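Local coordinates for protein titin (Homo sapiens, PDB 2J8O) that is the giant muscle protein also called connectin, classed as a protein kinase, and here contributes two immunoglobulin domains of probably structural role, at residues A[13-18]-A[95-100]; A[21-26]-A[63-68]; A[39-44]-A[73-78]. All blocks are in the same frame, centred on the assembly; numbering follows the deposited sequence.

Contact 1. Residues A[13-18]-A[95-100]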
ATOM      1  N   ASN A  13       8.917  14.732   2.592  1.00 56.64           N
ATOM      2  CA  ASN A  13       8.303  13.464   2.195  1.00 56.32           C
ATOM      3  C   ASN A  13       8.349  12.391   3.313  1.00 56.17           C
ATOM      4  O   ASN A  13       9.244  12.392   4.161  1.00 55.92           O
ATOM      5  CB  ASN A  13       8.960  12.937   0.909  1.00 55.67           C
ATOM      6  CG  ASN A  13       8.682  13.834  -0.314  1.00 55.37           C
ATOM      7  OD1 ASN A  13       7.643  14.518  -0.413  1.00 53.01           O
ATOM      8  ND2 ASN A  13       9.614  13.822  -1.247  1.00 51.60           N
ATOM      9  N   LEU A  14       7.382  11.483   3.304  1.00 56.40           N
ATOM     10  CA  LEU A  14       7.301  10.438   4.330  1.00 56.61           C
ATOM     11  C   LEU A  14       7.203   9.060   3.752  1.00 56.50           C
ATOM     12  O   LEU A  14       6.474   8.836   2.804  1.00 56.87           O
ATOM     13  CB  LEU A  14       6.085  10.654   5.218  1.00 56.99           C
ATOM     14  CG  LEU A  14       6.109  11.844   6.160  1.00 56.79           C
ATOM     15  CD1 LEU A  14       4.997  11.656   7.185  1.00 56.61           C
ATOM     16  CD2 LEU A  14       7.469  11.923   6.823  1.00 55.96           C
ATOM     17  N   ASN A  15       7.941   8.126   4.328  1.00 56.96           N
ATOM     18  CA  ASN A  15       7.788   6.728   3.966  1.00 57.11           C
ATOM     19  C   ASN A  15       7.468   5.937   5.227  1.00 57.64           C
ATOM     20  O   ASN A  15       8.274   5.868   6.157  1.00 58.20           O
ATOM     21  CB  ASN A  15       9.024   6.218   3.236  1.00 56.94           C
ATOM     22  CG  ASN A  15       9.337   7.040   1.965  1.00 57.71           C
ATOM     23  OD1 ASN A  15       9.230   6.543   0.845  1.00 58.30           O
ATOM     24  ND2 ASN A  15       9.702   8.301   2.146  1.00 56.37           N
ATOM     25  N   VAL A  16       6.258   5.393   5.276  1.00 57.82           N
ATOM     26  CA  VAL A  16       5.803   4.631   6.426  1.00 58.13           C
ATOM     27  C   VAL A  16       5.255   3.278   6.029  1.00 58.65           C
ATOM     28  O   VAL A  16       5.179   2.956   4.838  1.00 58.67           O
ATOM     29  CB  VAL A  16       4.691   5.354   7.183  1.00 58.07           C
ATOM     30  CG1 VAL A  16       5.254   6.517   7.998  1.00 57.45           C
ATOM     31  CG2 VAL A  16       3.590   5.793   6.207  1.00 58.15           C
ATOM     32  N   ARG A  17       4.879   2.498   7.046  1.00 58.94           N
ATOM     33  CA  ARG A  17       4.159   1.259   6.858  1.00 59.50           C
ATOM     34  C   ARG A  17       2.686   1.341   7.246  1.00 59.49           C
ATOM     35  O   ARG A  17       2.284   2.229   7.991  1.00 59.67           O
ATOM     36  CB  ARG A  17       4.839   0.156   7.642  1.00 60.23           C
ATOM     37  CG  ARG A  17       6.067  -0.349   6.925  1.00 61.66           C
ATOM     38  CD  ARG A  17       6.528  -1.665   7.460  1.00 62.87           C
ATOM     39  NE  ARG A  17       7.983  -1.650   7.469  1.00 64.62           N
ATOM     40  CZ  ARG A  17       8.751  -2.612   7.959  1.00 64.13           C
ATOM     41  NH1 ARG A  17       8.209  -3.709   8.487  1.00 64.23           N
ATOM     42  NH2 ARG A  17      10.064  -2.461   7.909  1.00 64.25           N
ATOM     43  N   TYR A  18       1.895   0.390   6.748  1.00 59.29           N
ATOM     44  CA  TYR A  18       0.477   0.317   7.072  1.00 59.29           C
ATOM     45  C   TYR A  18       0.207   0.447   8.562  1.00 59.47           C
ATOM     46  O   TYR A  18       0.991  -0.034   9.383  1.00 59.29           O
ATOM     47  CB  TYR A  18      -0.158  -0.964   6.501  1.00 58.75           C
ATOM     48  CG  TYR A  18      -0.267  -0.893   4.993  1.00 59.30           C
ATOM     49  CD1 TYR A  18       0.262  -1.897   4.173  1.00 58.26           C
ATOM     50  CD2 TYR A  18      -0.853   0.231   4.374  1.00 59.60           C
ATOM     51  CE1 TYR A  18       0.179  -1.797   2.781  1.00 59.21           C
ATOM     52  CE2 TYR A  18      -0.947   0.336   2.990  1.00 58.77           C
ATOM     53  CZ  TYR A  18      -0.435  -0.674   2.201  1.00 58.96           C
ATOM     54  OH  TYR A  18      -0.537  -0.547   0.840  1.00 58.55           O
ATOM     55  N   GLU A  95       4.205   8.207   1.089  1.00 59.77           N
ATOM     56  CA  GLU A  95       4.168   6.932   0.386  1.00 60.61           C
ATOM     57  C   GLU A  95       4.298   5.783   1.362  1.00 60.66           C
ATOM     58  O   GLU A  95       4.825   5.940   2.464  1.00 60.64           O
ATOM     59  CB  GLU A  95       5.256   6.867  -0.670  1.00 60.62           C
ATOM     60  CG  GLU A  95       5.028   7.861  -1.792  1.00 62.13           C
ATOM     61  CD  GLU A  95       6.239   8.012  -2.688  1.00 64.74           C
ATOM     62  OE1 GLU A  95       6.551   7.062  -3.453  1.00 64.37           O
ATOM     63  OE2 GLU A  95       6.874   9.093  -2.622  1.00 65.82           O
ATOM     64  N   VAL A  96       3.783   4.637   0.951  1.00 61.17           N
ATOM     65  CA  VAL A  96       3.786   3.442   1.776  1.00 61.57           C
ATOM     66  C   VAL A  96       4.855   2.502   1.236  1.00 61.87           C
ATOM     67  O   VAL A  96       4.876   2.211   0.043  1.00 61.87           O
ATOM     68  CB  VAL A  96       2.383   2.800   1.801  1.00 61.51           C
ATOM     69  CG1 VAL A  96       2.435   1.388   2.293  1.00 61.55           C
ATOM     70  CG2 VAL A  96       1.462   3.627   2.700  1.00 62.50           C
ATOM     71  N   GLU A  97       5.776   2.084   2.103  1.00 62.27           N
ATOM     72  CA  GLU A  97       6.873   1.214   1.697  1.00 63.04           C
ATOM     73  C   GLU A  97       6.791  -0.039   2.535  1.00 62.96           C
ATOM     74  O   GLU A  97       7.104  -0.030   3.715  1.00 63.25           O
ATOM     75  CB  GLU A  97       8.236   1.909   1.832  1.00 63.06           C
ATOM     76  CG  GLU A  97       8.451   3.049   0.823  1.00 63.63           C
ATOM     77  CD  GLU A  97       9.895   3.543   0.761  1.00 64.56           C
ATOM     78  OE1 GLU A  97      10.502   3.815   1.824  1.00 67.27           O
ATOM     79  OE2 GLU A  97      10.431   3.670  -0.362  1.00 66.60           O
ATOM     80  N   VAL A  98       6.335  -1.115   1.906  1.00 63.28           N
ATOM     81  CA  VAL A  98       5.880  -2.291   2.606  1.00 63.03           C
ATOM     82  C   VAL A  98       6.354  -3.490   1.819  1.00 63.33           C
ATOM     83  O   VAL A  98       5.980  -3.643   0.661  1.00 63.27           O
ATOM     84  CB  VAL A  98       4.339  -2.244   2.746  1.00 62.95           C
ATOM     85  CG1 VAL A  98       3.711  -3.629   2.945  1.00 61.89           C
ATOM     86  CG2 VAL A  98       3.955  -1.269   3.869  1.00 63.90           C
ATOM     87  N   PRO A  99       7.199  -4.330   2.444  1.00 63.72           N
ATOM     88  CA  PRO A  99       7.746  -5.548   1.842  1.00 64.05           C
ATOM     89  C   PRO A  99       6.648  -6.480   1.399  1.00 64.42           C
ATOM     90  O   PRO A  99       5.621  -6.582   2.075  1.00 65.01           O
ATOM     91  CB  PRO A  99       8.523  -6.209   2.998  1.00 64.13           C
ATOM     92  CG  PRO A  99       8.048  -5.523   4.250  1.00 64.30           C
ATOM     93  CD  PRO A  99       7.681  -4.136   3.827  1.00 63.87           C
ATOM     94  N   ALA A 100       6.874  -7.140   0.268  1.00 64.33           N
ATOM     95  CA  ALA A 100       5.964  -8.105  -0.288  1.00 64.86           C
ATOM     96  C   ALA A 100       5.578  -9.177   0.735  1.00 65.33           C
ATOM     97  O   ALA A 100       6.404  -9.589   1.526  1.00 65.92           O
ATOM     98  CB  ALA A 100       6.610  -8.745  -1.497  1.00 64.83           C
TER
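Y18 and V96 form the close part of this contact. V96 CG1 lies over one face of the Y18 ring, displaced toward the rim, with Y18 CZ at 3.5 Å. It is a CH-pi contact, and CG1 is 3.8 Å from the ring centroid. The first torsion of V96 (chi1 163°) turns CG1 anti to the backbone N, which brings this methyl to the ring. V98 adds a second methyl. Its CG2 meets Y18 CD1 at 3.8 Å, from an oblique direction. Both valines meet the tyrosine nearly at right angles. K131 of strand 123-131 touches Y18 and V96 as well, so the ring sits where the two domains adjoin. With an alanine here, the methyls of V96 and V98 would probably lose their aromatic cover and a gap would open beside K131.

The backbones pair in parallel at N15-E95 and V16-V96, and the two segments diverge beyond. E95 N bonds to L14 O at 2.9 Å. V16 then grips the other strand twice: its N bonds to E95 O at 3.2 Å and its O takes E97 N at 2.9 Å. This is the parallel pairing of strands A' and G in an I-set immunoglobulin domain. L14 sends the end of its side chain away from 95-100, onto A22 and L24 of the opposing sheet.

The other side is polar and more open to solvent. R17 CG rests 3.4 Å from E97 O and also touches V98 CG2. Further out, P99 CD lies over one face of the R17 guanidinium. The E97 carboxylate stands beside the N15 amide, their planes 54° apart. N15 and E95 are exposed here. E97 also has a long, weak ion pair with R183.

Contact 2. Residues A[21-26]-A[63-68]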
ATOM      1  N   ASN A  21       1.496   5.718  12.443  1.00 57.28           N
ATOM      2  CA  ASN A  21       1.194   7.125  12.429  1.00 57.18           C
ATOM      3  C   ASN A  21       2.192   7.905  11.569  1.00 56.43           C
ATOM      4  O   ASN A  21       3.409   7.781  11.735  1.00 56.05           O
ATOM      5  CB  ASN A  21       1.143   7.670  13.855  1.00 57.23           C
ATOM      6  CG  ASN A  21      -0.063   7.181  14.610  1.00 59.19           C
ATOM      7  OD1 ASN A  21      -0.898   6.457  14.061  1.00 61.34           O
ATOM      8  ND2 ASN A  21      -0.174   7.582  15.878  1.00 59.66           N
ATOM      9  N   ALA A  22       1.667   8.689  10.642  1.00 55.53           N
ATOM     10  CA  ALA A  22       2.494   9.588   9.844  1.00 54.78           C
ATOM     11  C   ALA A  22       2.365  10.981  10.404  1.00 54.98           C
ATOM     12  O   ALA A  22       1.242  11.479  10.601  1.00 54.79           O
ATOM     13  CB  ALA A  22       2.089   9.546   8.423  1.00 53.70           C
ATOM     14  N   THR A  23       3.520  11.581  10.716  1.00 55.29           N
ATOM     15  CA  THR A  23       3.601  12.943  11.225  1.00 55.61           C
ATOM     16  C   THR A  23       4.300  13.838  10.193  1.00 56.41           C
ATOM     17  O   THR A  23       5.462  13.644   9.885  1.00 55.94           O
ATOM     18  CB  THR A  23       4.355  13.004  12.581  1.00 55.52           C
ATOM     19  OG1 THR A  23       3.838  11.995  13.450  1.00 56.41           O
ATOM     20  CG2 THR A  23       4.186  14.373  13.270  1.00 54.23           C
ATOM     21  N   LEU A  24       3.567  14.804   9.649  1.00 57.06           N
ATOM     22  CA  LEU A  24       4.154  15.780   8.753  1.00 57.39           C
ATOM     23  C   LEU A  24       4.416  17.033   9.555  1.00 57.36           C
ATOM     24  O   LEU A  24       3.509  17.556  10.185  1.00 57.99           O
ATOM     25  CB  LEU A  24       3.167  16.120   7.660  1.00 57.69           C
ATOM     26  CG  LEU A  24       2.989  15.306   6.405  1.00 58.86           C
ATOM     27  CD1 LEU A  24       2.423  13.979   6.734  1.00 63.83           C
ATOM     28  CD2 LEU A  24       1.979  16.077   5.602  1.00 60.90           C
ATOM     29  N   VAL A  25       5.642  17.525   9.530  1.00 57.71           N
ATOM     30  CA  VAL A  25       6.028  18.676  10.334  1.00 57.60           C
ATOM     31  C   VAL A  25       6.590  19.784   9.441  1.00 58.38           C
ATOM     32  O   VAL A  25       7.193  19.522   8.392  1.00 59.54           O
ATOM     33  CB  VAL A  25       7.050  18.234  11.351  1.00 57.92           C
ATOM     34  CG1 VAL A  25       8.240  17.624  10.648  1.00 57.56           C
ATOM     35  CG2 VAL A  25       7.456  19.384  12.304  1.00 57.77           C
ATOM     36  N   CYS A  26       6.358  21.031   9.828  1.00 58.20           N
ATOM     37  CA  CYS A  26       6.961  22.162   9.158  1.00 56.67           C
ATOM     38  C   CYS A  26       7.169  23.224  10.212  1.00 56.80           C
ATOM     39  O   CYS A  26       6.575  23.131  11.276  1.00 57.04           O
ATOM     40  CB  CYS A  26       6.033  22.646   8.074  1.00 56.45           C
ATOM     41  SG  CYS A  26       4.569  23.460   8.660  1.00 55.86           S
ATOM     42  N   GLN A  63       2.480  20.368  13.186  1.00 56.31           N
ATOM     43  CA  GLN A  63       2.401  19.018  12.636  1.00 57.12           C
ATOM     44  C   GLN A  63       0.988  18.557  12.410  1.00 57.44           C
ATOM     45  O   GLN A  63       0.042  18.946  13.130  1.00 57.07           O
ATOM     46  CB  GLN A  63       3.173  17.960  13.434  1.00 57.08           C
ATOM     47  CG  GLN A  63       3.127  18.112  14.910  1.00 57.89           C
ATOM     48  CD  GLN A  63       3.871  17.023  15.656  1.00 58.48           C
ATOM     49  OE1 GLN A  63       5.007  16.641  15.322  1.00 58.91           O
ATOM     50  NE2 GLN A  63       3.225  16.518  16.700  1.00 61.21           N
ATOM     51  N   LEU A  64       0.866  17.747  11.371  1.00 57.15           N
ATOM     52  CA  LEU A  64      -0.340  17.040  11.082  1.00 57.95           C
ATOM     53  C   LEU A  64       0.041  15.607  11.373  1.00 58.01           C
ATOM     54  O   LEU A  64       1.042  15.092  10.839  1.00 58.90           O
ATOM     55  CB  LEU A  64      -0.718  17.216   9.606  1.00 57.49           C
ATOM     56  CG  LEU A  64      -1.803  16.336   8.980  1.00 58.64           C
ATOM     57  CD1 LEU A  64      -3.188  16.568   9.607  1.00 58.41           C
ATOM     58  CD2 LEU A  64      -1.879  16.564   7.487  1.00 58.17           C
ATOM     59  N   ILE A  65      -0.707  14.977  12.259  1.00 57.64           N
ATOM     60  CA  ILE A  65      -0.521  13.560  12.506  1.00 57.16           C
ATOM     61  C   ILE A  65      -1.657  12.867  11.813  1.00 57.26           C
ATOM     62  O   ILE A  65      -2.821  13.201  12.039  1.00 57.71           O
ATOM     63  CB  ILE A  65      -0.558  13.243  13.991  1.00 57.34           C
ATOM     64  CG1 ILE A  65       0.569  13.992  14.720  1.00 56.54           C
ATOM     65  CG2 ILE A  65      -0.511  11.724  14.228  1.00 55.69           C
ATOM     66  CD1 ILE A  65       0.730  13.582  16.180  1.00 57.55           C
ATOM     67  N   ILE A  66      -1.324  11.931  10.938  1.00 56.90           N
ATOM     68  CA  ILE A  66      -2.329  11.127  10.270  1.00 56.82           C
ATOM     69  C   ILE A  66      -2.287   9.743  10.901  1.00 57.17           C
ATOM     70  O   ILE A  66      -1.324   9.009  10.691  1.00 57.11           O
ATOM     71  CB  ILE A  66      -2.022  11.017   8.782  1.00 56.62           C
ATOM     72  CG1 ILE A  66      -1.998  12.415   8.153  1.00 56.13           C
ATOM     73  CG2 ILE A  66      -3.010  10.101   8.052  1.00 54.61           C
ATOM     74  CD1 ILE A  66      -1.132  12.464   6.980  1.00 53.47           C
ATOM     75  N   ALA A  67      -3.307   9.377  11.668  1.00 57.46           N
ATOM     76  CA  ALA A  67      -3.242   8.067  12.375  1.00 58.63           C
ATOM     77  C   ALA A  67      -3.665   6.873  11.532  1.00 58.72           C
ATOM     78  O   ALA A  67      -4.522   6.987  10.674  1.00 59.52           O
ATOM     79  CB  ALA A  67      -4.035   8.100  13.674  1.00 58.68           C
ATOM     80  N   SER A  68      -3.058   5.723  11.792  1.00 59.73           N
ATOM     81  CA  SER A  68      -3.455   4.448  11.171  1.00 60.01           C
ATOM     82  C   SER A  68      -3.489   4.530   9.641  1.00 59.56           C
ATOM     83  O   SER A  68      -4.533   4.341   9.006  1.00 59.03           O
ATOM     84  CB  SER A  68      -4.792   3.938  11.743  1.00 60.09           C
ATOM     85  OG  SER A  68      -5.149   2.680  11.173  1.00 62.11           O
TER
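T23 and Q63 cross obliquely on one face of this antiparallel pair. T23 CG2 is anti to its backbone N, with OG1 beside the N at chi1 -48°. That directs the methyl to the Q63 amide, where T23 CG2 lies 3.2 Å from Q63 OE1. T23 also lies alongside I65 and points the same way, T23 CG2 to I65 CG1 at 3.9 Å. The far end of Q63 turns to the next strand, where NE2 makes a weak hydrogen bond to Q55.

The other face is apolar. The L24 and I66 side chains slant past each other and meet through their end methyls, CD1 to CD1 at 3.9 Å. L24 and L64 face each other more loosely. W38 of the opposing sheet packs on both leucines. A22 sits directly across from I66, and L14 covers A22 and L24.

The backbone ladder holds these side chains in register. A22 and I66 exchange two bonds, with I66 N to A22 O the shorter at 2.6 Å. L24 and L64 exchange two more, L24 N to L64 O being 2.8 Å. Beyond the ladder, N21 extends the pairing with its side chain. N21 OD1 accepts S68 N at 3.2 Å, the donor tilted 21° from the carbonyl plane, and rests against the A67 methyl.

The strand axes are 170° apart. The strands 22-31 and 61-66 correspond to B and E, the two central strands of the four-stranded sheet in an immunoglobulin sandwich, with one face turned to the core tryptophan.

Contact 3. Residues A[39-44]-A[73-78]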
ATOM      1  N   TYR A  39      -4.008  20.375   3.774  1.00 57.67           N
ATOM      2  CA  TYR A  39      -4.806  20.016   2.602  1.00 58.64           C
ATOM      3  C   TYR A  39      -4.331  18.697   2.047  1.00 59.72           C
ATOM      4  O   TYR A  39      -3.201  18.281   2.305  1.00 59.86           O
ATOM      5  CB  TYR A  39      -4.754  21.081   1.489  1.00 58.20           C
ATOM      6  CG  TYR A  39      -5.244  22.451   1.879  1.00 57.60           C
ATOM      7  CD1 TYR A  39      -4.387  23.363   2.486  1.00 57.05           C
ATOM      8  CD2 TYR A  39      -6.556  22.842   1.633  1.00 57.66           C
ATOM      9  CE1 TYR A  39      -4.813  24.631   2.841  1.00 56.68           C
ATOM     10  CE2 TYR A  39      -6.999  24.115   2.000  1.00 57.48           C
ATOM     11  CZ  TYR A  39      -6.107  25.002   2.607  1.00 57.05           C
ATOM     12  OH  TYR A  39      -6.506  26.267   2.986  1.00 57.92           O
ATOM     13  N   ARG A  40      -5.214  18.053   1.287  1.00 60.65           N
ATOM     14  CA  ARG A  40      -4.971  16.740   0.719  1.00 61.87           C
ATOM     15  C   ARG A  40      -5.577  16.830  -0.646  1.00 62.76           C
ATOM     16  O   ARG A  40      -6.801  17.007  -0.801  1.00 63.30           O
ATOM     17  CB  ARG A  40      -5.658  15.671   1.576  1.00 61.69           C
ATOM     18  CG  ARG A  40      -5.662  14.255   1.055  1.00 61.82           C
ATOM     19  CD  ARG A  40      -6.675  13.513   1.892  1.00 63.14           C
ATOM     20  NE  ARG A  40      -6.642  12.063   1.789  1.00 63.71           N
ATOM     21  CZ  ARG A  40      -6.983  11.362   0.713  1.00 64.81           C
ATOM     22  NH1 ARG A  40      -7.331  11.968  -0.408  1.00 64.50           N
ATOM     23  NH2 ARG A  40      -6.944  10.037   0.752  1.00 65.34           N
ATOM     24  N   GLN A  41      -4.706  16.771  -1.646  1.00 63.74           N
ATOM     25  CA  GLN A  41      -5.109  17.060  -3.022  1.00 64.20           C
ATOM     26  C   GLN A  41      -6.034  18.286  -3.064  1.00 64.47           C
ATOM     27  O   GLN A  41      -7.090  18.276  -3.716  1.00 65.08           O
ATOM     28  CB  GLN A  41      -5.753  15.825  -3.639  1.00 64.31           C
ATOM     29  CG  GLN A  41      -4.964  14.551  -3.296  1.00 64.23           C
ATOM     30  CD  GLN A  41      -5.858  13.368  -3.120  1.00 64.36           C
ATOM     31  OE1 GLN A  41      -7.002  13.492  -2.672  1.00 64.49           O
ATOM     32  NE2 GLN A  41      -5.356  12.203  -3.480  1.00 66.26           N
ATOM     33  N   GLY A  42      -5.622  19.335  -2.347  1.00 64.55           N
ATOM     34  CA  GLY A  42      -6.317  20.632  -2.360  1.00 64.49           C
ATOM     35  C   GLY A  42      -7.707  20.718  -1.738  1.00 64.23           C
ATOM     36  O   GLY A  42      -8.443  21.677  -2.011  1.00 64.26           O
ATOM     37  N   LYS A  43      -8.085  19.709  -0.941  1.00 63.60           N
ATOM     38  CA  LYS A  43      -9.246  19.804  -0.047  1.00 62.69           C
ATOM     39  C   LYS A  43      -8.669  19.945   1.343  1.00 61.22           C
ATOM     40  O   LYS A  43      -7.721  19.236   1.683  1.00 60.83           O
ATOM     41  CB  LYS A  43     -10.116  18.550  -0.103  1.00 62.84           C
ATOM     42  CG  LYS A  43     -10.815  18.276  -1.446  1.00 64.58           C
ATOM     43  CD  LYS A  43     -11.830  17.088  -1.362  1.00 64.18           C
ATOM     44  CE  LYS A  43     -11.192  15.729  -0.959  1.00 66.38           C
ATOM     45  NZ  LYS A  43     -12.097  14.553  -1.277  1.00 66.26           N
ATOM     46  N   GLU A  44      -9.211  20.859   2.143  1.00 59.91           N
ATOM     47  CA  GLU A  44      -8.679  21.081   3.488  1.00 59.14           C
ATOM     48  C   GLU A  44      -8.863  19.887   4.433  1.00 58.44           C
ATOM     49  O   GLU A  44      -9.929  19.279   4.484  1.00 57.85           O
ATOM     50  CB  GLU A  44      -9.295  22.337   4.111  1.00 59.05           C
ATOM     51  CG  GLU A  44      -8.462  22.903   5.269  1.00 58.96           C
ATOM     52  CD  GLU A  44      -9.132  24.036   6.008  1.00 59.00           C
ATOM     53  OE1 GLU A  44     -10.285  24.385   5.693  1.00 63.74           O
ATOM     54  OE2 GLU A  44      -8.516  24.584   6.930  1.00 57.58           O
ATOM     55  N   ASP A  73      -4.407   7.182   2.426  1.00 57.99           N
ATOM     56  CA  ASP A  73      -3.671   8.313   2.967  1.00 57.25           C
ATOM     57  C   ASP A  73      -2.348   8.570   2.217  1.00 57.31           C
ATOM     58  O   ASP A  73      -1.737   9.633   2.397  1.00 57.92           O
ATOM     59  CB  ASP A  73      -3.388   8.141   4.457  1.00 56.78           C
ATOM     60  CG  ASP A  73      -4.611   7.733   5.257  1.00 56.74           C
ATOM     61  OD1 ASP A  73      -5.532   8.555   5.434  1.00 54.09           O
ATOM     62  OD2 ASP A  73      -4.640   6.576   5.746  1.00 56.21           O
ATOM     63  N   ALA A  74      -1.930   7.625   1.372  1.00 56.75           N
ATOM     64  CA  ALA A  74      -0.677   7.706   0.612  1.00 56.50           C
ATOM     65  C   ALA A  74      -0.827   8.628  -0.575  1.00 56.39           C
ATOM     66  O   ALA A  74      -1.235   8.213  -1.659  1.00 56.43           O
ATOM     67  CB  ALA A  74      -0.216   6.321   0.140  1.00 56.50           C
ATOM     68  N   THR A  75      -0.482   9.888  -0.366  1.00 56.21           N
ATOM     69  CA  THR A  75      -0.797  10.911  -1.341  1.00 56.08           C
ATOM     70  C   THR A  75       0.037  12.182  -1.104  1.00 55.70           C
ATOM     71  O   THR A  75       0.857  12.242  -0.193  1.00 54.76           O
ATOM     72  CB  THR A  75      -2.350  11.186  -1.369  1.00 55.90           C
ATOM     73  OG1 THR A  75      -2.731  11.793  -2.607  1.00 57.22           O
ATOM     74  CG2 THR A  75      -2.780  12.063  -0.228  1.00 56.24           C
ATOM     75  N   VAL A  76      -0.161  13.183  -1.953  1.00 56.04           N
ATOM     76  CA  VAL A  76       0.532  14.454  -1.795  1.00 56.48           C
ATOM     77  C   VAL A  76      -0.258  15.316  -0.833  1.00 56.19           C
ATOM     78  O   VAL A  76      -1.463  15.443  -0.969  1.00 56.27           O
ATOM     79  CB  VAL A  76       0.779  15.167  -3.153  1.00 56.28           C
ATOM     80  CG1 VAL A  76      -0.453  15.116  -4.043  1.00 57.36           C
ATOM     81  CG2 VAL A  76       1.203  16.602  -2.938  1.00 56.98           C
ATOM     82  N   TYR A  77       0.422  15.866   0.164  1.00 56.30           N
ATOM     83  CA  TYR A  77      -0.202  16.785   1.101  1.00 56.99           C
ATOM     84  C   TYR A  77       0.338  18.199   0.859  1.00 57.56           C
ATOM     85  O   TYR A  77       1.471  18.375   0.405  1.00 57.92           O
ATOM     86  CB  TYR A  77       0.008  16.321   2.550  1.00 56.25           C
ATOM     87  CG  TYR A  77      -0.722  15.030   2.860  1.00 56.64           C
ATOM     88  CD1 TYR A  77      -0.210  13.799   2.439  1.00 55.31           C
ATOM     89  CD2 TYR A  77      -1.923  15.033   3.576  1.00 56.18           C
ATOM     90  CE1 TYR A  77      -0.862  12.625   2.714  1.00 56.56           C
ATOM     91  CE2 TYR A  77      -2.595  13.856   3.849  1.00 55.69           C
ATOM     92  CZ  TYR A  77      -2.060  12.647   3.419  1.00 57.84           C
ATOM     93  OH  TYR A  77      -2.712  11.448   3.672  1.00 56.74           O
ATOM     94  N   GLN A  78      -0.494  19.192   1.130  1.00 58.07           N
ATOM     95  CA  GLN A  78      -0.156  20.594   0.893  1.00 59.22           C
ATOM     96  C   GLN A  78      -0.359  21.244   2.244  1.00 58.76           C
ATOM     97  O   GLN A  78      -1.291  20.884   2.968  1.00 59.38           O
ATOM     98  CB  GLN A  78      -1.087  21.212  -0.172  1.00 58.87           C
ATOM     99  CG  GLN A  78      -0.778  22.693  -0.532  1.00 61.49           C
ATOM    100  CD  GLN A  78      -1.927  23.477  -1.249  1.00 61.22           C
ATOM    101  OE1 GLN A  78      -2.827  22.889  -1.861  1.00 64.25           O
ATOM    102  NE2 GLN A  78      -1.879  24.813  -1.159  1.00 61.87           N
TER
HETATM  103  O   HOH W   1      -5.269  11.037   4.330  1.00 52.10           O
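Y39 and Q78 form a hydrogen-bonded antiparallel pair. Y39 N bonds to Q78 O at 2.9 Å, and Q78 N returns to Y39 O at 3.1 Å. The second donor stands above the carbonyl plane. R40 and Y77 form the next pair, a non-hydrogen-bonded one. Past R40 the chain leaves 73-78 in a type I' turn, with Q41 and G42 at its corners and both at positive phi. R40 and K43 close the turn with two backbone bonds, making a tight two-residue hairpin.

With CG anti to the backbone N (chi1 173°) and the chain extended to NE, R40 lies along Y77, pointing the same way. The guanidinium and ring planes are 77° apart. T75 crosses R40 at about a right angle. Its CG2 is 3.8 Å from R40 CG and also lies over the centre of one guanidinium face. The charged end of R40 forms its salt bridge with D72.

Y77 forms a tyrosine corner, the feature that leads into strand F of immunoglobulin domains. Its OH donates to D73 O in the plane of the ring; the modelled length is very short and therefore doubtful. One ordered water ties the corner to the arginine. It accepts from R40 NE at 3.1 Å, and donates to D73 OD1 and to Y77 OH. The other carboxylate oxygen of D73 holds K51 in a salt bridge.

At the turn, Q41 bends back over T75. Q41 NE2 gives T75 OG1 a weak bond of 2.8 Å, with an angle of only 123° at the hydrogen. On the face opposite R40 and Y77, Y39 CB meets Q78 CB at 4.0 Å. Y39 turns a ring edge to Q78 O.

Contacts 2 and 3 lie within the first immunoglobulin domain; contact 1 sits at its end and runs on toward the second. Contact 2 lies in one sheet of the sandwich; contacts 1 and 3 lie in the other. The centres of contacts 2 and 3 are about 12 Å apart, and they meet through the core, with L24 CD2 3.6 Å from Y77 CB. I66 CD1 also reaches Y77 CZ at 3.7 Å. Contact 1 joins contact 2 through L14 CD1, 3.5 Å from L24 CD1. It touches contact 3 more lightly, V96 CG2 to A74 CB at 4.1 Å. Strands 76-83 and 86-102 are neighbours there.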